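Local coordinates for protein putative glycosyl hydrolase (Parabacteroides distasonis, PDB 4QHZ) that probably acts as a glycoside hydrolase of the 3-keto-disaccharide hydrolase (DUF1080) family and binds magnesium, at residues Q98-W103 and N240-E245; K150-L155 and N200-L205. All blocks are in the same frame, centred on the assembly; numbering follows the deposited sequence.

Interaction 1 (Q98-W103 and N240-E245); sequences QMHIEW and NIWIRE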
loop_
_atom_site.group_PDB
_atom_site.type_symbol
_atom_site.label_atom_id
_atom_site.label_comp_id
_atom_site.label_asym_id
_atom_site.label_seq_id
_atom_site.Cartn_x
_atom_site.Cartn_y
_atom_site.Cartn_z
ATOM N N GLN C 98 -10.919 15.464 -2.077
ATOM C CA GLN C 98 -12.166 14.792 -2.358
ATOM C C GLN C 98 -12.972 15.722 -3.248
ATOM O O GLN C 98 -12.989 16.924 -3.025
ATOM C CB GLN C 98 -12.894 14.520 -1.062
ATOM C CG GLN C 98 -14.365 14.249 -1.218
ATOM C CD GLN C 98 -15.077 14.121 0.104
ATOM O OE1 GLN C 98 -14.613 14.594 1.143
ATOM N NE2 GLN C 98 -16.226 13.484 0.067
HETATM N N MSE C 99 -13.644 15.152 -4.245
HETATM C CA MSE C 99 -14.342 15.911 -5.269
HETATM C C MSE C 99 -15.695 15.352 -5.596
HETATM O O MSE C 99 -15.881 14.136 -5.586
HETATM C CB MSE C 99 -13.515 15.747 -6.535
HETATM C CG MSE C 99 -13.328 17.029 -7.290
HETATM SE SE MSE C 99 -12.720 16.513 -9.092
HETATM C CE MSE C 99 -14.283 17.331 -9.972
ATOM N N HIS C 100 -16.642 16.230 -5.925
ATOM C CA HIS C 100 -17.969 15.830 -6.364
ATOM C C HIS C 100 -18.275 16.516 -7.688
ATOM O O HIS C 100 -17.967 17.689 -7.867
ATOM C CB HIS C 100 -19.007 16.208 -5.314
ATOM C CG HIS C 100 -20.389 15.706 -5.606
ATOM N ND1 HIS C 100 -20.870 14.511 -5.114
ATOM C CD2 HIS C 100 -21.401 16.249 -6.325
ATOM C CE1 HIS C 100 -22.110 14.331 -5.531
ATOM N NE2 HIS C 100 -22.460 15.375 -6.262
ATOM N N ILE C 101 -18.873 15.781 -8.622
ATOM C CA ILE C 101 -19.228 16.337 -9.929
ATOM C C ILE C 101 -20.335 15.496 -10.562
ATOM O O ILE C 101 -20.284 14.266 -10.555
ATOM C CB ILE C 101 -17.996 16.444 -10.868
ATOM C CG1 ILE C 101 -18.383 17.042 -12.223
ATOM C CG2 ILE C 101 -17.325 15.090 -11.086
ATOM C CD1 ILE C 101 -17.192 17.496 -13.044
ATOM N N GLU C 102 -21.333 16.177 -11.111
ATOM C CA GLU C 102 -22.469 15.529 -11.746
ATOM C C GLU C 102 -22.525 15.942 -13.199
ATOM O O GLU C 102 -22.228 17.092 -13.537
ATOM C CB GLU C 102 -23.758 15.899 -11.018
ATOM C CG GLU C 102 -23.688 15.575 -9.529
ATOM C CD GLU C 102 -24.998 15.749 -8.786
ATOM O OE1 GLU C 102 -26.051 15.998 -9.424
ATOM O OE2 GLU C 102 -24.959 15.635 -7.541
ATOM N N TRP C 103 -22.878 14.997 -14.064
ATOM C CA TRP C 103 -22.888 15.250 -15.503
ATOM C C TRP C 103 -24.035 14.538 -16.214
ATOM O O TRP C 103 -24.441 13.434 -15.838
ATOM C CB TRP C 103 -21.549 14.859 -16.142
ATOM C CG TRP C 103 -21.034 13.500 -15.799
ATOM C CD1 TRP C 103 -20.310 13.161 -14.701
ATOM C CD2 TRP C 103 -21.147 12.308 -16.588
ATOM N NE1 TRP C 103 -19.992 11.823 -14.731
ATOM C CE2 TRP C 103 -20.493 11.277 -15.881
ATOM C CE3 TRP C 103 -21.769 12.002 -17.800
ATOM C CZ2 TRP C 103 -20.429 9.963 -16.358
ATOM C CZ3 TRP C 103 -21.713 10.697 -18.272
ATOM C CH2 TRP C 103 -21.040 9.693 -17.553
ATOM N N ASN C 240 -23.333 20.932 -9.902
ATOM C CA ASN C 240 -22.947 20.555 -8.541
ATOM C C ASN C 240 -21.505 20.039 -8.441
ATOM O O ASN C 240 -21.269 18.866 -8.154
ATOM C CB ASN C 240 -23.922 19.521 -7.980
ATOM C CG ASN C 240 -23.708 19.253 -6.495
ATOM O OD1 ASN C 240 -23.119 20.066 -5.780
ATOM N ND2 ASN C 240 -24.189 18.114 -6.025
ATOM N N ILE C 241 -20.551 20.936 -8.680
ATOM C CA ILE C 241 -19.145 20.598 -8.577
ATOM C C ILE C 241 -18.564 21.241 -7.325
ATOM O O ILE C 241 -18.608 22.466 -7.172
ATOM C CB ILE C 241 -18.355 21.062 -9.810
ATOM C CG1 ILE C 241 -19.090 20.643 -11.087
ATOM C CG2 ILE C 241 -16.942 20.497 -9.771
ATOM C CD1 ILE C 241 -18.381 21.022 -12.371
ATOM N N TRP C 242 -18.019 20.419 -6.434
ATOM C CA TRP C 242 -17.274 20.939 -5.298
ATOM C C TRP C 242 -16.054 20.081 -5.001
ATOM O O TRP C 242 -15.960 18.935 -5.426
ATOM C CB TRP C 242 -18.162 21.074 -4.050
ATOM C CG TRP C 242 -18.935 19.852 -3.635
ATOM C CD1 TRP C 242 -20.224 19.562 -3.952
ATOM C CD2 TRP C 242 -18.487 18.797 -2.773
ATOM N NE1 TRP C 242 -20.605 18.379 -3.364
ATOM C CE2 TRP C 242 -19.557 17.893 -2.629
ATOM C CE3 TRP C 242 -17.284 18.526 -2.114
ATOM C CZ2 TRP C 242 -19.457 16.727 -1.867
ATOM C CZ3 TRP C 242 -17.187 17.373 -1.347
ATOM C CH2 TRP C 242 -18.269 16.486 -1.235
ATOM N N ILE C 243 -15.118 20.673 -4.276
ATOM C CA ILE C 243 -13.853 20.033 -3.975
ATOM C C ILE C 243 -13.449 20.437 -2.568
ATOM O O ILE C 243 -13.635 21.591 -2.167
ATOM C CB ILE C 243 -12.782 20.430 -5.008
ATOM C CG1 ILE C 243 -11.496 19.632 -4.807
ATOM C CG2 ILE C 243 -12.487 21.930 -4.948
ATOM C CD1 ILE C 243 -10.587 19.666 -6.019
ATOM N N ARG C 244 -12.927 19.487 -1.806
ATOM C CA ARG C 244 -12.352 19.827 -0.506
ATOM C C ARG C 244 -11.001 19.166 -0.362
ATOM O O ARG C 244 -10.799 18.017 -0.751
ATOM C CB ARG C 244 -13.292 19.463 0.650
ATOM C CG ARG C 244 -13.877 18.075 0.623
ATOM C CD ARG C 244 -15.017 17.954 1.623
ATOM N NE ARG C 244 -14.583 18.190 3.004
ATOM C CZ ARG C 244 -13.897 17.321 3.746
ATOM N NH1 ARG C 244 -13.537 16.131 3.264
ATOM N NH2 ARG C 244 -13.552 17.644 4.983
ATOM N N GLU C 245 -10.053 19.940 0.149
ATOM C CA GLU C 245 -8.674 19.508 0.211
ATOM C C GLU C 245 -8.543 18.544 1.372
ATOM O O GLU C 245 -9.169 18.734 2.403
ATOM C CB GLU C 245 -7.750 20.713 0.368
ATOM C CG GLU C 245 -7.936 21.738 -0.744
ATOM C CD GLU C 245 -6.852 22.794 -0.766
ATOM O OE1 GLU C 245 -5.691 22.452 -1.055
ATOM O OE2 GLU C 245 -7.168 23.971 -0.497
#
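The CB of His100 packs against one face of the Trp242 indole, 3.4 Å from the centroid of the five-membered ring, a CH-pi contact. The His100 ring is near parallel to the indole (3°) but slid off it, so they barely overlap. With CG opposite the backbone N (chi1 -174°), the imidazole lies where NE2 reaches Glu102. That bond, His100 NE2 to Glu102 OE2 at 2.8 Å, is almost straight and uses the anti lone pair. Asn240 ND2 meets the same OE2 at 3.0 Å from above the carboxylate plane. His100 ND1 hydrogen-bonds Asp169 OD1, Glu102 OE1 makes a salt bridge with Arg239, and Phe44 O accepts from both Asn240 ND2 and Trp242 NE1.

Antiparallel backbone ladders join strands 97-104 and 237-245, neighbours in a sheet of this concanavalin-like fold, Gln98 with Arg244 and His100 with Trp242 being hydrogen-bonded pairs. Between them Met99 (as selenomethionine) and Ile243 turn to the other face, where apolar chains suit the interior: Met99 CG touches Ile243 CD1 at 4.0 Å, and Ile101 CD1 meets Ile241 CD1 at 3.8 Å.

At the far end Arg244 NH1 donates to Gln98 OE1 (2.8 Å), which also accepts from Val197 N of the second subunit.

Interaction 2 (K150-L155 and N200-L205); sequences KQSIPL and NHTTIL
Gln151 bridges the two segments with its amide oxygen: Leu205 N donates to Gln151 OE1 at 3.0 Å, with an N-H...O angle of 169°. The bond is straight at the hydrogen, yet the donor stands above the carbonyl plane, 36° out of it. An extended glutamine is long enough to span backbones this far apart, and both ends of its amide are used, since NE2 donates to Gly206 O. Bonds to the neighbouring residues Leu205 and Gly206 hold the amide's rotation.

A water completes the polar link. It donates to Gln151 OE1 (2.9 Å) and to Thr203 O (2.9 Å), and it accepts from Ser152 OG at 2.7 Å. Serine suits the place because its short side chain puts a hydroxyl close to the backbone, within reach of this water. Gln151 and Ser152 form a classic beta bulge, both facing Ile148, and both their CB atoms point toward the 200-205 segment, so the amide and the hydroxyl can share one water. The bulged loop before strand 165-177 is thereby tied to residues 202-205, beyond the corner at Asn200 and His201 where strand 196-203, outermost in the sheet within this chain, changes direction; the Thr202 backbone still bonds to Val189.

Carbon atoms of the 200-205 segment pack against these polar atoms. Thr202 turns its methyl to the loop, CG2 lying 3.2 Å from Ser152 OG, while its own hydroxyl bonds to Gln199 OE1. The CG2 branch of Ile204 lies 3.8 Å from Gln151 OE1, and Leu205 CB flanks the same oxygen. Farther along, the contact is apolar: Leu155 CD1 rests on Asn200 CB at 3.9 Å; Leu155 also packs on Lys178 of the third subunit, and Asn200 on Ile171 of the second.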
loop_
_atom_site.group_PDB
_atom_site.type_symbol
_atom_site.label_atom_id
_atom_site.label_comp_id
_atom_site.label_asym_id
_atom_site.label_seq_id
_atom_site.Cartn_x
_atom_site.Cartn_y
_atom_site.Cartn_z
ATOM N N LYS C 150 -7.399 4.364 -20.260
ATOM C CA LYS C 150 -6.474 3.389 -20.878
ATOM C C LYS C 150 -5.465 2.751 -19.915
ATOM O O LYS C 150 -4.453 2.199 -20.344
ATOM C CB LYS C 150 -5.750 4.014 -22.089
ATOM C CG LYS C 150 -6.628 4.113 -23.325
ATOM C CD LYS C 150 -5.816 4.388 -24.579
ATOM C CE LYS C 150 -6.669 4.264 -25.829
ATOM N NZ LYS C 150 -5.829 4.247 -27.067
ATOM N N GLN C 151 -5.747 2.818 -18.617
ATOM C CA GLN C 151 -4.901 2.179 -17.614
ATOM C C GLN C 151 -5.679 1.159 -16.806
ATOM O O GLN C 151 -5.248 0.021 -16.678
ATOM C CB GLN C 151 -4.310 3.212 -16.662
ATOM C CG GLN C 151 -3.273 4.118 -17.291
ATOM C CD GLN C 151 -2.727 5.139 -16.311
ATOM O OE1 GLN C 151 -2.740 4.921 -15.096
ATOM N NE2 GLN C 151 -2.220 6.247 -16.832
ATOM N N SER C 152 -6.811 1.593 -16.247
ATOM C CA SER C 152 -7.575 0.807 -15.290
ATOM C C SER C 152 -9.038 0.721 -15.690
ATOM O O SER C 152 -9.742 1.730 -15.723
ATOM C CB SER C 152 -7.457 1.421 -13.901
ATOM O OG SER C 152 -6.101 1.463 -13.489
ATOM N N ILE C 153 -9.479 -0.503 -15.975
ATOM C CA ILE C 153 -10.855 -0.793 -16.349
ATOM C C ILE C 153 -11.750 -0.588 -15.128
ATOM O O ILE C 153 -11.411 -1.036 -14.030
ATOM C CB ILE C 153 -10.987 -2.235 -16.855
ATOM C CG1 ILE C 153 -10.087 -2.463 -18.081
ATOM C CG2 ILE C 153 -12.424 -2.561 -17.212
ATOM C CD1 ILE C 153 -9.806 -3.922 -18.366
ATOM N N PRO C 154 -12.882 0.113 -15.301
ATOM C CA PRO C 154 -13.764 0.311 -14.159
ATOM C C PRO C 154 -14.420 -0.992 -13.718
ATOM O O PRO C 154 -14.621 -1.898 -14.528
ATOM C CB PRO C 154 -14.815 1.286 -14.692
ATOM C CG PRO C 154 -14.850 1.023 -16.157
ATOM C CD PRO C 154 -13.424 0.719 -16.526
ATOM N N LEU C 155 -14.766 -1.070 -12.438
ATOM C CA LEU C 155 -15.331 -2.288 -11.861
ATOM C C LEU C 155 -16.755 -2.569 -12.341
ATOM O O LEU C 155 -17.244 -3.684 -12.213
ATOM C CB LEU C 155 -15.303 -2.201 -10.331
ATOM C CG LEU C 155 -13.902 -2.131 -9.712
ATOM C CD1 LEU C 155 -13.977 -1.766 -8.237
ATOM C CD2 LEU C 155 -13.163 -3.446 -9.906
ATOM N N ASN C 200 -11.524 1.269 -7.033
ATOM C CA ASN C 200 -11.324 1.037 -5.610
ATOM C C ASN C 200 -9.854 1.208 -5.210
ATOM O O ASN C 200 -9.081 0.263 -5.258
ATOM C CB ASN C 200 -11.824 -0.361 -5.244
ATOM C CG ASN C 200 -11.787 -0.621 -3.753
ATOM O OD1 ASN C 200 -11.331 0.214 -2.976
ATOM N ND2 ASN C 200 -12.269 -1.794 -3.348
ATOM N N HIS C 201 -9.494 2.418 -4.798
ATOM C CA HIS C 201 -8.119 2.744 -4.440
ATOM C C HIS C 201 -7.153 2.266 -5.527
ATOM O O HIS C 201 -6.212 1.514 -5.262
ATOM C CB HIS C 201 -7.747 2.153 -3.079
ATOM C CG HIS C 201 -6.519 2.760 -2.477
ATOM N ND1 HIS C 201 -6.515 4.016 -1.910
ATOM C CD2 HIS C 201 -5.261 2.278 -2.335
ATOM C CE1 HIS C 201 -5.300 4.294 -1.470
ATOM N NE2 HIS C 201 -4.522 3.254 -1.710
ATOM N N THR C 202 -7.394 2.744 -6.745
ATOM C CA THR C 202 -6.630 2.352 -7.920
ATOM C C THR C 202 -5.346 3.151 -8.008
ATOM O O THR C 202 -5.349 4.363 -7.832
ATOM C CB THR C 202 -7.462 2.577 -9.192
ATOM O OG1 THR C 202 -8.639 1.762 -9.126
ATOM C CG2 THR C 202 -6.685 2.218 -10.436
ATOM N N THR C 203 -4.245 2.463 -8.271
ATOM C CA THR C 203 -2.964 3.124 -8.466
ATOM C C THR C 203 -2.878 3.656 -9.890
ATOM O O THR C 203 -3.156 2.934 -10.847
ATOM C CB THR C 203 -1.793 2.163 -8.191
ATOM O OG1 THR C 203 -1.828 1.757 -6.818
ATOM C CG2 THR C 203 -0.457 2.832 -8.474
ATOM N N ILE C 204 -2.505 4.925 -10.016
ATOM C CA ILE C 204 -2.330 5.555 -11.311
ATOM C C ILE C 204 -0.874 5.371 -11.728
ATOM O O ILE C 204 0.038 5.616 -10.937
ATOM C CB ILE C 204 -2.742 7.035 -11.263
ATOM C CG1 ILE C 204 -4.241 7.138 -10.981
ATOM C CG2 ILE C 204 -2.403 7.738 -12.569
ATOM C CD1 ILE C 204 -4.763 8.543 -10.755
ATOM N N LEU C 205 -0.665 4.913 -12.963
ATOM C CA LEU C 205 0.661 4.493 -13.434
ATOM C C LEU C 205 1.472 5.635 -14.019
ATOM O O LEU C 205 2.686 5.533 -14.131
ATOM C CB LEU C 205 0.530 3.389 -14.483
ATOM C CG LEU C 205 -0.260 2.153 -14.040
ATOM C CD1 LEU C 205 -0.432 1.189 -15.202
ATOM C CD2 LEU C 205 0.422 1.465 -12.866
HETATM O O HOH W 1 -4.616 3.697 -13.213
#

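How the interactions relate
Both contacts involve the same large antiparallel sheet, but interaction 1 is a buried pairing of two of its strands, whereas interaction 2 fastens a loop to the sheet near the surface. Their centres are 19 Å apart and their nearest atoms about 10 Å, so they do not touch. In sequence, both segments of interaction 2 fall between the two strands of interaction 1. Neither supplies the magnesium ligands: the side chains of Ile101 and Gln151 lie about 12 Å and 13 Å from the ion, and about 7 Å from the Ser119 and 8 Å from the Glu128 side chains, respectively. Each also touches the second subunit.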